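Long-range contacts in glucan-binding protein C, GbpC (Streptococcus mutans UA159, PDB 5UQZ), which probably binds glucan and mediates both sucrose-independent and sucrose-dependent adherence, the chain here being one piece of a longer, cell-wall-anchored surface protein: residues G63-N68 against N141-D146; N217-L222 against S333-P338; V247-S252 against A302-Y307. All coordinates share one frame; numbering follows the deposited sequence.

Interaction 1: G63-N68 against N141-D146; sequences GLVFIN and NSKYND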
loop_
_atom_site.group_PDB
_atom_site.type_symbol
_atom_site.label_atom_id
_atom_site.label_comp_id
_atom_site.label_asym_id
_atom_site.label_seq_id
_atom_site.Cartn_x
_atom_site.Cartn_y
_atom_site.Cartn_z
ATOM N N GLY A 63 20.636 1.969 -4.436
ATOM C CA GLY A 63 21.190 1.411 -5.651
ATOM C C GLY A 63 20.217 0.517 -6.392
ATOM O O GLY A 63 20.576 0.006 -7.463
ATOM N N LEU A 64 19.029 0.289 -5.845
ATOM C CA LEU A 64 18.055 -0.602 -6.461
ATOM C C LEU A 64 17.086 0.244 -7.284
ATOM O O LEU A 64 16.518 1.214 -6.774
ATOM C CB LEU A 64 17.275 -1.352 -5.388
ATOM C CG LEU A 64 16.201 -2.316 -5.956
ATOM C CD1 LEU A 64 16.830 -3.498 -6.664
ATOM C CD2 LEU A 64 15.331 -2.825 -4.791
ATOM N N VAL A 65 16.870 -0.162 -8.534
ATOM C CA VAL A 65 15.800 0.358 -9.372
ATOM C C VAL A 65 14.913 -0.840 -9.693
ATOM O O VAL A 65 15.330 -1.738 -10.427
ATOM C CB VAL A 65 16.344 1.037 -10.647
ATOM C CG1 VAL A 65 15.183 1.558 -11.472
ATOM C CG2 VAL A 65 17.348 2.147 -10.283
ATOM N N PHE A 66 13.727 -0.876 -9.109
ATOM C CA PHE A 66 12.839 -2.029 -9.210
ATOM C C PHE A 66 11.437 -1.487 -8.975
ATOM O O PHE A 66 10.878 -1.555 -7.879
ATOM C CB PHE A 66 13.245 -3.059 -8.167
ATOM C CG PHE A 66 12.374 -4.316 -8.176
ATOM C CD1 PHE A 66 12.247 -5.098 -9.323
ATOM C CD2 PHE A 66 11.719 -4.715 -7.041
ATOM C CE1 PHE A 66 11.458 -6.257 -9.296
ATOM C CE2 PHE A 66 10.956 -5.867 -7.012
ATOM C CZ PHE A 66 10.849 -6.632 -8.135
ATOM N N ILE A 67 10.887 -0.883 -10.017
ATOM C CA ILE A 67 9.653 -0.127 -9.856
ATOM C C ILE A 67 8.582 -0.447 -10.849
ATOM O O ILE A 67 7.394 -0.266 -10.556
ATOM C CB ILE A 67 9.893 1.368 -9.789
ATOM C CG1 ILE A 67 8.595 2.133 -9.559
ATOM C CG2 ILE A 67 10.531 1.804 -10.930
ATOM C CD1 ILE A 67 7.725 1.460 -8.384
ATOM N N ASN A 68 8.947 -0.871 -12.029
ATOM C CA ASN A 68 7.940 -1.041 -13.087
ATOM C C ASN A 68 8.398 -2.184 -13.976
ATOM O O ASN A 68 9.404 -2.012 -14.641
ATOM C CB ASN A 68 7.930 0.325 -13.866
ATOM C CG ASN A 68 7.165 0.328 -15.180
ATOM O OD1 ASN A 68 5.993 -0.039 -15.228
ATOM N ND2 ASN A 68 7.810 0.862 -16.249
ATOM N N ASN A 141 13.558 -3.186 -16.924
ATOM C CA ASN A 141 13.778 -1.817 -16.426
ATOM C C ASN A 141 14.589 -1.778 -15.154
ATOM O O ASN A 141 14.693 -0.678 -14.599
ATOM C CB ASN A 141 12.433 -1.147 -16.114
ATOM C CG ASN A 141 11.613 -0.926 -17.350
ATOM O OD1 ASN A 141 12.145 -0.556 -18.391
ATOM N ND2 ASN A 141 10.299 -1.176 -17.249
ATOM N N SER A 142 15.039 -2.896 -14.615
ATOM C CA SER A 142 15.494 -2.943 -13.238
ATOM C C SER A 142 16.989 -3.240 -13.131
ATOM O O SER A 142 17.566 -3.940 -13.977
ATOM C CB SER A 142 14.680 -3.975 -12.448
ATOM O OG SER A 142 13.321 -3.565 -12.384
ATOM N N LYS A 143 17.608 -2.736 -12.052
ATOM C CA LYS A 143 19.030 -2.976 -11.828
ATOM C C LYS A 143 19.304 -2.838 -10.343
ATOM O O LYS A 143 18.516 -2.239 -9.594
ATOM C CB LYS A 143 19.894 -1.983 -12.608
ATOM C CG LYS A 143 19.757 -0.561 -12.189
ATOM C CD LYS A 143 20.763 0.343 -12.902
ATOM C CE LYS A 143 20.596 1.801 -12.397
ATOM N NZ LYS A 143 21.787 2.652 -12.731
ATOM N N TYR A 144 20.453 -3.359 -9.930
ATOM C CA TYR A 144 20.943 -3.143 -8.558
ATOM C C TYR A 144 22.423 -2.813 -8.652
ATOM O O TYR A 144 23.197 -3.634 -9.150
ATOM C CB TYR A 144 20.738 -4.400 -7.700
ATOM C CG TYR A 144 21.395 -4.235 -6.361
ATOM C CD1 TYR A 144 20.779 -3.485 -5.350
ATOM C CD2 TYR A 144 22.636 -4.790 -6.118
ATOM C CE1 TYR A 144 21.410 -3.279 -4.112
ATOM C CE2 TYR A 144 23.271 -4.622 -4.862
ATOM C CZ TYR A 144 22.650 -3.850 -3.852
ATOM O OH TYR A 144 23.213 -3.665 -2.606
ATOM N N ASN A 145 22.809 -1.651 -8.151
ATOM C CA ASN A 145 24.217 -1.214 -8.208
ATOM C C ASN A 145 24.809 -1.451 -9.602
ATOM O O ASN A 145 25.903 -2.006 -9.772
ATOM C CB ASN A 145 25.038 -1.888 -7.096
ATOM C CG ASN A 145 24.816 -1.204 -5.738
ATOM O OD1 ASN A 145 24.230 -0.121 -5.649
ATOM N ND2 ASN A 145 25.290 -1.847 -4.677
ATOM N N ASP A 146 24.072 -1.005 -10.617
ATOM C CA ASP A 146 24.519 -1.099 -12.003
ATOM C C ASP A 146 24.601 -2.527 -12.544
ATOM O O ASP A 146 25.133 -2.700 -13.663
ATOM C CB ASP A 146 25.799 -0.305 -12.243
ATOM C CG ASP A 146 25.577 1.160 -12.130
ATOM O OD1 ASP A 146 24.433 1.638 -12.206
ATOM O OD2 ASP A 146 26.614 1.862 -11.996
HETATM O O HOH W 1 22.079 0.930 -9.722
HETATM O O HOH W 2 12.083 -0.933 -12.537
#

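Interaction 2: N217-L222 against S333-P338; sequences NAIMSL and SAVAVP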
loop_
_atom_site.group_PDB
_atom_site.type_symbol
_atom_site.label_atom_id
_atom_site.label_comp_id
_atom_site.label_asym_id
_atom_site.label_seq_id
_atom_site.Cartn_x
_atom_site.Cartn_y
_atom_site.Cartn_z
ATOM N N ASN A 217 22.493 -1.406 -0.314
ATOM C CA ASN A 217 21.957 -0.394 -1.226
ATOM C C ASN A 217 20.553 -0.725 -1.726
ATOM O O ASN A 217 20.033 0.010 -2.573
ATOM C CB ASN A 217 22.901 -0.178 -2.409
ATOM C CG ASN A 217 24.293 0.272 -1.959
ATOM O OD1 ASN A 217 25.281 -0.449 -2.134
ATOM N ND2 ASN A 217 24.349 1.465 -1.351
ATOM N N ALA A 218 19.913 -1.796 -1.250
ATOM C CA ALA A 218 18.560 -2.101 -1.715
ATOM C C ALA A 218 17.579 -1.479 -0.738
ATOM O O ALA A 218 17.226 -2.078 0.279
ATOM C CB ALA A 218 18.337 -3.609 -1.866
ATOM N N ILE A 219 17.086 -0.279 -1.049
ATOM C CA ILE A 219 16.108 0.372 -0.189
ATOM C C ILE A 219 14.739 0.064 -0.774
ATOM O O ILE A 219 14.467 0.371 -1.944
ATOM C CB ILE A 219 16.345 1.884 -0.050
ATOM C CG1 ILE A 219 17.828 2.214 0.234
ATOM C CG2 ILE A 219 15.435 2.427 1.083
ATOM C CD1 ILE A 219 18.434 1.506 1.417
ATOM N N MET A 220 13.880 -0.568 0.008
ATOM C CA MET A 220 12.598 -1.031 -0.495
ATOM C C MET A 220 11.455 -0.424 0.304
ATOM O O MET A 220 11.553 -0.166 1.509
ATOM C CB MET A 220 12.547 -2.545 -0.464
ATOM C CG MET A 220 13.620 -3.109 -1.392
ATOM S SD MET A 220 13.458 -4.833 -1.782
ATOM C CE MET A 220 12.036 -4.732 -2.868
ATOM N N SER A 221 10.348 -0.238 -0.371
ATOM C CA SER A 221 9.185 0.405 0.213
ATOM C C SER A 221 8.387 -0.576 1.055
ATOM O O SER A 221 8.255 -1.755 0.721
ATOM C CB SER A 221 8.304 0.941 -0.908
ATOM O OG SER A 221 7.844 -0.115 -1.731
ATOM N N LEU A 222 7.796 -0.062 2.130
ATOM C CA LEU A 222 6.783 -0.761 2.915
ATOM C C LEU A 222 5.666 0.267 3.113
ATOM O O LEU A 222 5.381 0.764 4.221
ATOM C CB LEU A 222 7.373 -1.252 4.250
ATOM C CG LEU A 222 8.503 -2.282 4.044
ATOM C CD1 LEU A 222 9.263 -2.548 5.316
ATOM C CD2 LEU A 222 8.005 -3.596 3.416
ATOM N N SER A 333 11.197 -0.479 -5.202
ATOM C CA SER A 333 12.152 0.577 -4.860
ATOM C C SER A 333 11.522 1.938 -4.720
ATOM O O SER A 333 12.237 2.886 -4.383
ATOM C CB SER A 333 13.276 0.641 -5.883
ATOM O OG SER A 333 12.790 0.961 -7.177
ATOM N N ALA A 334 10.205 2.062 -4.919
ATOM C CA ALA A 334 9.560 3.381 -4.881
ATOM C C ALA A 334 9.121 3.720 -3.463
ATOM O O ALA A 334 7.951 3.614 -3.073
ATOM C CB ALA A 334 8.407 3.403 -5.854
ATOM N N VAL A 335 10.083 4.117 -2.669
ATOM C CA VAL A 335 9.825 4.520 -1.297
ATOM C C VAL A 335 9.017 5.809 -1.280
ATOM O O VAL A 335 9.324 6.759 -2.002
ATOM C CB VAL A 335 11.171 4.658 -0.563
ATOM C CG1 VAL A 335 10.954 5.145 0.885
ATOM C CG2 VAL A 335 11.952 3.335 -0.589
ATOM N N ALA A 336 7.996 5.855 -0.419
ATOM C CA ALA A 336 7.121 7.019 -0.262
ATOM C C ALA A 336 7.743 7.955 0.779
ATOM O O ALA A 336 7.779 7.634 1.974
ATOM C CB ALA A 336 5.751 6.534 0.213
ATOM N N VAL A 337 8.193 9.118 0.321
ATOM C CA VAL A 337 8.818 10.118 1.202
ATOM C C VAL A 337 8.012 11.406 1.145
ATOM O O VAL A 337 7.254 11.640 0.190
ATOM C CB VAL A 337 10.294 10.379 0.834
ATOM C CG1 VAL A 337 11.112 9.110 1.054
ATOM C CG2 VAL A 337 10.394 10.911 -0.582
ATOM N N PRO A 338 8.151 12.275 2.138
ATOM C CA PRO A 338 7.469 13.581 2.050
ATOM C C PRO A 338 7.967 14.380 0.856
ATOM O O PRO A 338 9.153 14.357 0.528
ATOM C CB PRO A 338 7.873 14.272 3.345
ATOM C CG PRO A 338 8.572 13.343 4.161
ATOM C CD PRO A 338 8.928 12.116 3.387
#

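Interaction 3: V247-S252 against A302-Y307; sequences VKIPGS and AGAMTY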
loop_
_atom_site.group_PDB
_atom_site.type_symbol
_atom_site.label_atom_id
_atom_site.label_comp_id
_atom_site.label_asym_id
_atom_site.label_seq_id
_atom_site.Cartn_x
_atom_site.Cartn_y
_atom_site.Cartn_z
ATOM N N VAL A 247 13.924 1.622 7.933
ATOM C CA VAL A 247 14.222 3.001 7.614
ATOM C C VAL A 247 12.962 3.815 7.911
ATOM O O VAL A 247 11.938 3.692 7.207
ATOM C CB VAL A 247 14.673 3.154 6.157
ATOM C CG1 VAL A 247 14.906 4.624 5.862
ATOM C CG2 VAL A 247 15.945 2.315 5.900
ATOM N N LYS A 248 13.030 4.655 8.953
ATOM C CA LYS A 248 11.892 5.463 9.355
ATOM C C LYS A 248 11.670 6.581 8.341
ATOM O O LYS A 248 12.606 7.290 7.942
ATOM C CB LYS A 248 12.206 6.028 10.748
ATOM C CG LYS A 248 11.209 7.095 11.250
ATOM C CD LYS A 248 9.835 6.517 11.520
ATOM C CE LYS A 248 8.746 7.581 11.764
ATOM N NZ LYS A 248 9.093 8.567 12.709
ATOM N N ILE A 249 10.414 6.823 7.980
ATOM C CA ILE A 249 10.059 7.898 7.047
ATOM C C ILE A 249 9.624 9.115 7.862
ATOM O O ILE A 249 8.724 8.989 8.697
ATOM C CB ILE A 249 8.941 7.464 6.096
ATOM C CG1 ILE A 249 9.344 6.207 5.269
ATOM C CG2 ILE A 249 8.524 8.643 5.201
ATOM C CD1 ILE A 249 10.436 6.432 4.345
ATOM N N PRO A 250 10.278 10.267 7.722
ATOM C CA PRO A 250 9.903 11.434 8.557
ATOM C C PRO A 250 8.443 11.804 8.381
ATOM O O PRO A 250 7.919 11.822 7.269
ATOM C CB PRO A 250 10.804 12.565 8.040
ATOM C CG PRO A 250 11.672 11.968 7.082
ATOM C CD PRO A 250 11.350 10.555 6.754
ATOM N N GLY A 251 7.779 12.073 9.503
ATOM C CA GLY A 251 6.372 12.446 9.500
ATOM C C GLY A 251 5.420 11.292 9.339
ATOM O O GLY A 251 4.201 11.531 9.350
ATOM N N SER A 252 5.904 10.080 9.146
ATOM C CA SER A 252 4.995 8.958 8.961
ATOM C C SER A 252 4.360 8.525 10.275
ATOM O O SER A 252 4.958 8.655 11.362
ATOM C CB SER A 252 5.775 7.788 8.377
ATOM O OG SER A 252 4.914 6.676 8.272
ATOM N N ALA A 302 3.601 5.096 5.444
ATOM C CA ALA A 302 4.658 4.268 4.882
ATOM C C ALA A 302 5.846 4.072 5.818
ATOM O O ALA A 302 6.206 4.947 6.614
ATOM C CB ALA A 302 5.213 4.912 3.626
ATOM N N GLY A 303 6.482 2.912 5.669
ATOM C CA GLY A 303 7.821 2.660 6.155
ATOM C C GLY A 303 8.706 2.284 4.991
ATOM O O GLY A 303 8.297 2.300 3.827
ATOM N N ALA A 304 9.937 1.897 5.283
ATOM C CA ALA A 304 10.864 1.397 4.289
ATOM C C ALA A 304 11.861 0.501 4.987
ATOM O O ALA A 304 11.895 0.443 6.218
ATOM C CB ALA A 304 11.605 2.538 3.607
ATOM N N MET A 305 12.675 -0.195 4.191
ATOM C CA MET A 305 13.693 -1.067 4.745
ATOM C C MET A 305 14.944 -1.001 3.896
ATOM O O MET A 305 14.889 -0.796 2.686
ATOM C CB MET A 305 13.250 -2.516 4.885
ATOM C CG MET A 305 12.844 -3.168 3.596
ATOM S SD MET A 305 12.446 -4.931 3.911
ATOM C CE MET A 305 11.699 -5.374 2.337
ATOM N N THR A 306 16.092 -1.239 4.532
ATOM C CA THR A 306 17.273 -1.731 3.819
ATOM C C THR A 306 17.116 -3.236 3.739
ATOM O O THR A 306 17.138 -3.928 4.783
ATOM C CB THR A 306 18.549 -1.334 4.552
ATOM O OG1 THR A 306 18.630 0.096 4.614
ATOM C CG2 THR A 306 19.756 -1.883 3.814
ATOM N N TYR A 307 16.809 -3.711 2.549
ATOM C CA TYR A 307 16.549 -5.119 2.323
ATOM C C TYR A 307 17.870 -5.831 2.092
ATOM O O TYR A 307 18.621 -5.518 1.151
ATOM C CB TYR A 307 15.615 -5.277 1.113
ATOM C CG TYR A 307 15.333 -6.741 0.818
ATOM C CD1 TYR A 307 14.698 -7.539 1.761
ATOM C CD2 TYR A 307 15.757 -7.349 -0.375
ATOM C CE1 TYR A 307 14.503 -8.902 1.537
ATOM C CE2 TYR A 307 15.548 -8.670 -0.615
ATOM C CZ TYR A 307 14.926 -9.446 0.317
ATOM O OH TYR A 307 14.726 -10.793 0.126
HETATM O O HOH W 3 8.109 5.102 8.752
#

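Interaction 1: G63-N68 against N141-D146
Val65 and Lys143 form the antiparallel hydrogen-bonded pair at the middle of this ladder. Val65 N reaches Lys143 O at 2.9 Å in a nearly straight bond (176°), and Lys143 N returns to Val65 O at 3.0 Å. Two residues along, Asn145 N donates to Gly63 O, approaching from above the carbonyl plane. Past the strands a side chain takes over: the amide of Asn141, with CG beside its own backbone N (chi1 -66°), donates through ND2 to Asn68 O at 2.9 Å; the acceptor lies in that amide plane, although the donor stands above the carbonyl plane of Asn68. Two waters bridge the segments. One links Gly63 O to Asp146 N; another accepts from Ile67 N and donates to Ser142 OG, whose hydroxyl also bonds to Glu69.

The apolar contacts divide between the two faces. Leu64 and Tyr144, a non-hydrogen-bonded pair, cross at about a right angle, with Leu64 CB at the edge of the ring, 4.1 Å from Tyr144 CD1. On the other face the extended Lys143 chain runs over Val65, its CE 3.9 Å from Val65 CG2, and carries NZ on to a salt bridge with Asp146 OD1. Phe66 meets Phe203 edge-to-face and Tyr144 OH bonds to Asn217. The arrangement is an antiparallel beta ladder, here between edge strand 64-65 and central strand 143-144 of a small three-stranded sheet completed by 147-148.

Interaction 2: N217-L222 against S333-P338
Ser221 and Val335 lie with CA atoms 4.4 Å apart, and in register Met220 and Ser333 with theirs 4.7 Å apart, yet no hydrogen bond joins the two backbones. Strand 219-222 is extended, whereas 333-338 has no regular structure and bends at once: Ala334 is the centre of an inverse gamma turn, closed by a weak bond from Val335 N to Ser333 O. The bend turns Ala334 O toward Ser221, whose CB sits 3.5 Å from it, and brings Val335 over the strand backbone.

Val335 supplies the main apolar touch. Its CG2, set anti to the carbonyl carbon, lies 3.9 Å from Met220 C and 4.0 Å from Ile219 CG2, so one methyl rests on both a peptide group and a branched side chain. Ile219 CG2, the branch that meets it, stands anti to the backbone N. Ser333 comes in through its backbone, with CA 3.7 Å from Ile219 O, while its OG accepts from Phe66 N. The hydroxyl of Ser221 likewise bonds outside the pair, to Asn332, and Ser221 O accepts from Thr331.

Val335 also touches Val58 of helix 57-60, and further along Val337 and Pro338 reach helix 3-51. This is van der Waals packing of an irregular connection against the outermost strand of a three-stranded antiparallel sheet, where the chain leaves strand 325-329 and heads for the long N-terminal helix.

Interaction 3: V247-S252 against A302-Y307
Ala302 meets Ser252 and Ile249 through its carbonyl oxygen. Ser252 OG, swung anti to its own backbone N (chi1 177°), donates to Ala302 O at 2.7 Å, tilted 28° from the carbonyl plane. A water donates to the same oxygen and accepts from Ile249 N, and Ile249 CG1 packs 3.6 Å from Ala302 O. The hydroxyl of Ser252 also accepts from Val254 N. Gly303 follows, its CA 4.0 Å from the same Ile249 CG1.

At Ala304 the backbones join. Val247 N donates to Ala304 O at 2.9 Å in a nearly straight bond, coming from well above the carbonyl plane, while the return from Ala304 N to Val247 O is long and weak. The methyl of Ala304 faces two side chains: Val247 CB at 4.0 Å and Ile249 CD1 at 4.1 Å. The CB of Met305 is directed away from 247-252, and its side chain touches Met220 and Leu222. Beyond it Thr306 crosses Val247 obliquely, with OG1 3.7 Å from Val247 CG2; this hydroxyl is hydrogen-bonded to Arg57.

Ile249 to Ser252 form a type II beta turn with Gly251 at its third position, and the turn brings the serine hydroxyl back to Ala302, just before strand 303-306. With one straight backbone bond and one weak one, the contact relies on that hydroxyl, one bridging water and small apolar groups to hold an irregular connection against a buried strand.

In the fold
Interactions 2 and 3 share one small antiparallel sheet, in which strand 303-306 lies between 219-222 and 245-247; backbone bonds such as Leu222 O to Gly303 N join them directly. Interaction 3 is the buried one. Interaction 2 is partly buried, without a hydrogen bond between its segments and held by van der Waals contact, while interaction 1, further from the centre of the chain, mixes a regular ladder with waters and a salt bridge within 141-146. Interaction 1 meets interaction 2 through Gly63 with Asn217 and Phe66 with Ser333, whereas interactions 1 and 3 do not touch. The side chains of Ala302 and Ser221 lie about 10 and 11 Å from the bound calcium ion, outside its ligand set.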